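Local coordinates for flavohemoglobin (Malassezia yamatoensis, PDB 6O0A), which probably detoxifies nitric oxide as a dioxygenase, using a heme-bearing globin domain fed with electrons through FAD from a nicotinamide-dependent reductase module, at residues R38-D49 with Y122-L131. Numbering follows the deposited sequence. Where two conformers were deposited one is given.
Sequences RIPHITPVFYGD and YLFGAIAKDL
Ile-42 enters a pocket of helix 122-131 lined by Leu-123, Ala-126, Ile-127 and Asp-130, a knob-into-hole fit between two helices of the globin domain. The axes of the short segments approach to 8.1 Å, with 130° between their directions. Branching at CB gives Ile-42 two contacts at once. Its CG2 lies anti to the backbone N and meets Ala-126 CB at 3.7 Å. Its CG1 branch runs across the CB of Asp-130, and CD1 reaches on to Ile-127 and Leu-131.

The small methyl of Ala-126 also touches Val-45 CG1 and the backbone N of Phe-46, consistent with the close approach of the helices here. The Phe-46 ring takes Leu-123 CB over one face in a CH-pi contact, 4.2 Å from CB to the ring centroid. Tyr-122 CB lies at the ring's edge. The side chain of Leu-123 also touches Ile-80 of helix 75-89 and lies about 7 Å from the heme, so the contact sits beside the heme pocket.

Two salt bridges flank the apolar core. Lys-129 was deposited in two conformers. In the one given, extended beyond CG, it passes Val-45 and places NZ 2.6 Å from Asp-49 OD2. NZ sits on the syn side, 33° out of the carboxylate plane. A water links the same OD2 to Tyr-122 O. At the other end Arg-38 grips Asp-130 side-on, its guanidinium nearly coplanar with the carboxylate. The His-41 ring lies against one guanidinium face. Both carboxylate oxygens use syn lone pairs: Arg-38 NE donates to Asp-130 OD2 at 2.8 Å, and Arg-38 NH2 to Asp-130 OD1 at 2.9 Å.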
# COMPACT_ATOMS: atom_id res chain seq x y z
N ARG A 38 -11.15 -2.65 23.16
CA ARG A 38 -12.38 -3.14 22.58
C ARG A 38 -12.39 -3.12 21.05
O ARG A 38 -13.31 -3.68 20.45
CB ARG A 38 -13.58 -2.34 23.11
CG ARG A 38 -13.76 -2.41 24.63
CD ARG A 38 -13.75 -3.86 25.12
NE ARG A 38 -14.82 -4.65 24.52
CZ ARG A 38 -14.92 -5.98 24.63
NH1 ARG A 38 -14.02 -6.66 25.33
NH2 ARG A 38 -15.92 -6.62 24.03
N ILE A 39 -11.38 -2.50 20.40
CA ILE A 39 -11.35 -2.43 18.93
C ILE A 39 -11.49 -3.80 18.26
O ILE A 39 -12.31 -3.92 17.35
CB ILE A 39 -10.10 -1.67 18.46
CG1 ILE A 39 -10.27 -0.16 18.65
CG2 ILE A 39 -9.74 -2.06 17.01
CD1 ILE A 39 -11.53 0.41 18.05
N PRO A 40 -10.70 -4.82 18.62
CA PRO A 40 -10.87 -6.12 17.94
C PRO A 40 -12.26 -6.70 18.07
O PRO A 40 -12.69 -7.48 17.21
CB PRO A 40 -9.83 -7.02 18.64
CG PRO A 40 -8.84 -6.08 19.19
CD PRO A 40 -9.59 -4.86 19.58
N HIS A 41 -12.97 -6.36 19.14
CA HIS A 41 -14.33 -6.86 19.30
C HIS A 41 -15.33 -5.99 18.55
O HIS A 41 -16.32 -6.50 18.02
CB HIS A 41 -14.68 -6.94 20.78
CG HIS A 41 -13.72 -7.78 21.57
ND1 HIS A 41 -12.47 -7.33 21.95
CD2 HIS A 41 -13.83 -9.04 22.05
CE1 HIS A 41 -11.85 -8.28 22.63
NE2 HIS A 41 -12.65 -9.33 22.71
N ILE A 42 -15.07 -4.68 18.46
CA ILE A 42 -16.02 -3.78 17.82
C ILE A 42 -15.98 -3.92 16.30
O ILE A 42 -17.02 -3.86 15.63
CB ILE A 42 -15.74 -2.33 18.28
CG1 ILE A 42 -16.09 -2.17 19.76
CG2 ILE A 42 -16.52 -1.32 17.43
CD1 ILE A 42 -15.56 -0.90 20.39
N THR A 43 -14.78 -4.11 15.74
CA THR A 43 -14.54 -4.17 14.29
C THR A 43 -15.47 -5.11 13.53
O THR A 43 -16.12 -4.68 12.57
CB THR A 43 -13.08 -4.57 14.03
OG1 THR A 43 -12.23 -3.48 14.35
CG2 THR A 43 -12.88 -4.97 12.57
N PRO A 44 -15.55 -6.41 13.88
CA PRO A 44 -16.38 -7.31 13.08
C PRO A 44 -17.84 -6.97 13.18
O PRO A 44 -18.60 -7.23 12.24
CB PRO A 44 -16.08 -8.69 13.68
CG PRO A 44 -14.87 -8.50 14.52
CD PRO A 44 -14.95 -7.12 15.02
N VAL A 45 -18.26 -6.38 14.30
CA VAL A 45 -19.65 -5.98 14.43
C VAL A 45 -19.93 -4.77 13.55
O VAL A 45 -20.94 -4.71 12.85
CB VAL A 45 -19.99 -5.71 15.90
CG1 VAL A 45 -21.44 -5.27 16.01
CG2 VAL A 45 -19.73 -6.96 16.73
N PHE A 46 -19.03 -3.78 13.57
CA PHE A 46 -19.15 -2.63 12.69
C PHE A 46 -19.29 -3.06 11.23
O PHE A 46 -20.25 -2.68 10.54
CB PHE A 46 -17.92 -1.74 12.93
CG PHE A 46 -17.45 -0.96 11.74
CD1 PHE A 46 -18.30 -0.12 11.03
CD2 PHE A 46 -16.11 -1.03 11.37
CE1 PHE A 46 -17.83 0.60 9.95
CE2 PHE A 46 -15.64 -0.30 10.29
CZ PHE A 46 -16.51 0.51 9.58
N TYR A 47 -18.37 -3.90 10.75
CA TYR A 47 -18.43 -4.32 9.35
C TYR A 47 -19.64 -5.19 9.07
O TYR A 47 -20.27 -5.06 8.02
CB TYR A 47 -17.14 -5.05 8.95
CG TYR A 47 -16.01 -4.10 8.66
CD1 TYR A 47 -16.05 -3.25 7.55
CD2 TYR A 47 -14.90 -4.04 9.49
CE1 TYR A 47 -15.01 -2.37 7.29
CE2 TYR A 47 -13.86 -3.16 9.23
CZ TYR A 47 -13.92 -2.33 8.13
OH TYR A 47 -12.88 -1.46 7.87
N GLY A 48 -19.97 -6.10 9.99
CA GLY A 48 -21.15 -6.92 9.81
C GLY A 48 -22.41 -6.08 9.62
O GLY A 48 -23.20 -6.32 8.69
N ASP A 49 -22.60 -5.09 10.49
CA ASP A 49 -23.74 -4.19 10.39
C ASP A 49 -23.70 -3.38 9.10
O ASP A 49 -24.70 -3.28 8.38
CB ASP A 49 -23.78 -3.24 11.59
CG ASP A 49 -24.10 -3.94 12.90
OD1 ASP A 49 -24.53 -5.11 12.88
OD2 ASP A 49 -23.91 -3.30 13.96
N TYR A 122 -22.26 3.12 11.33
CA TYR A 122 -22.13 1.72 11.74
C TYR A 122 -21.00 1.52 12.73
O TYR A 122 -21.12 0.67 13.62
CB TYR A 122 -21.98 0.83 10.51
CG TYR A 122 -23.27 0.91 9.72
CD1 TYR A 122 -24.43 0.34 10.23
CD2 TYR A 122 -23.35 1.66 8.56
CE1 TYR A 122 -25.62 0.47 9.56
CE2 TYR A 122 -24.54 1.79 7.89
CZ TYR A 122 -25.67 1.19 8.39
OH TYR A 122 -26.88 1.32 7.74
N LEU A 123 -19.92 2.30 12.63
CA LEU A 123 -18.86 2.17 13.62
C LEU A 123 -19.36 2.56 15.00
O LEU A 123 -19.14 1.84 15.98
CB LEU A 123 -17.64 3.01 13.22
CG LEU A 123 -16.50 2.97 14.22
CD1 LEU A 123 -16.03 1.53 14.40
CD2 LEU A 123 -15.34 3.82 13.71
N PHE A 124 -20.03 3.71 15.10
CA PHE A 124 -20.45 4.15 16.42
C PHE A 124 -21.65 3.38 16.93
O PHE A 124 -21.80 3.25 18.15
CB PHE A 124 -20.67 5.67 16.38
CG PHE A 124 -19.38 6.44 16.60
CD1 PHE A 124 -18.40 6.44 15.61
CD2 PHE A 124 -19.13 7.09 17.80
CE1 PHE A 124 -17.19 7.11 15.81
CE2 PHE A 124 -17.92 7.76 18.00
CZ PHE A 124 -16.96 7.77 17.01
N GLY A 125 -22.45 2.81 16.03
CA GLY A 125 -23.45 1.84 16.48
C GLY A 125 -22.81 0.62 17.12
O GLY A 125 -23.32 0.08 18.11
N ALA A 126 -21.70 0.15 16.55
CA ALA A 126 -21.02 -1.01 17.11
C ALA A 126 -20.35 -0.67 18.44
O ALA A 126 -20.30 -1.50 19.35
CB ALA A 126 -19.99 -1.57 16.12
N ILE A 127 -19.80 0.55 18.55
CA ILE A 127 -19.29 1.01 19.83
C ILE A 127 -20.40 1.00 20.88
O ILE A 127 -20.20 0.53 22.01
CB ILE A 127 -18.67 2.42 19.68
CG1 ILE A 127 -17.38 2.34 18.86
CG2 ILE A 127 -18.41 3.04 21.05
CD1 ILE A 127 -16.90 3.70 18.38
N ALA A 128 -21.59 1.49 20.51
CA ALA A 128 -22.72 1.50 21.43
C ALA A 128 -23.12 0.09 21.84
O ALA A 128 -23.41 -0.17 23.02
CB ALA A 128 -23.90 2.23 20.79
N LYS A 129 -23.17 -0.84 20.88
CA LYS A 129 -23.53 -2.22 21.19
C LYS A 129 -22.50 -2.86 22.12
O LYS A 129 -22.86 -3.61 23.04
CB LYS A 129 -23.64 -3.03 19.90
CG LYS A 129 -24.80 -2.67 18.99
CD LYS A 129 -24.79 -3.60 17.79
CE LYS A 129 -25.79 -3.16 16.74
NZ LYS A 129 -25.80 -4.12 15.60
N ASP A 130 -21.22 -2.57 21.89
CA ASP A 130 -20.17 -3.18 22.70
C ASP A 130 -20.15 -2.61 24.11
O ASP A 130 -20.14 -3.36 25.10
CB ASP A 130 -18.81 -2.99 22.04
CG ASP A 130 -17.72 -3.80 22.71
OD1 ASP A 130 -17.55 -4.97 22.35
OD2 ASP A 130 -17.04 -3.27 23.62
N LEU A 131 -20.13 -1.28 24.24
CA LEU A 131 -20.00 -0.65 25.54
C LEU A 131 -21.30 -0.59 26.32
O LEU A 131 -21.27 -0.48 27.55
CB LEU A 131 -19.42 0.76 25.37
CG LEU A 131 -17.90 0.90 25.29
CD1 LEU A 131 -17.25 -0.04 24.30
CD2 LEU A 131 -17.54 2.35 24.97
O HOH W 1 -18.32 -5.93 20.16
O HOH W 2 -23.62 -0.65 13.75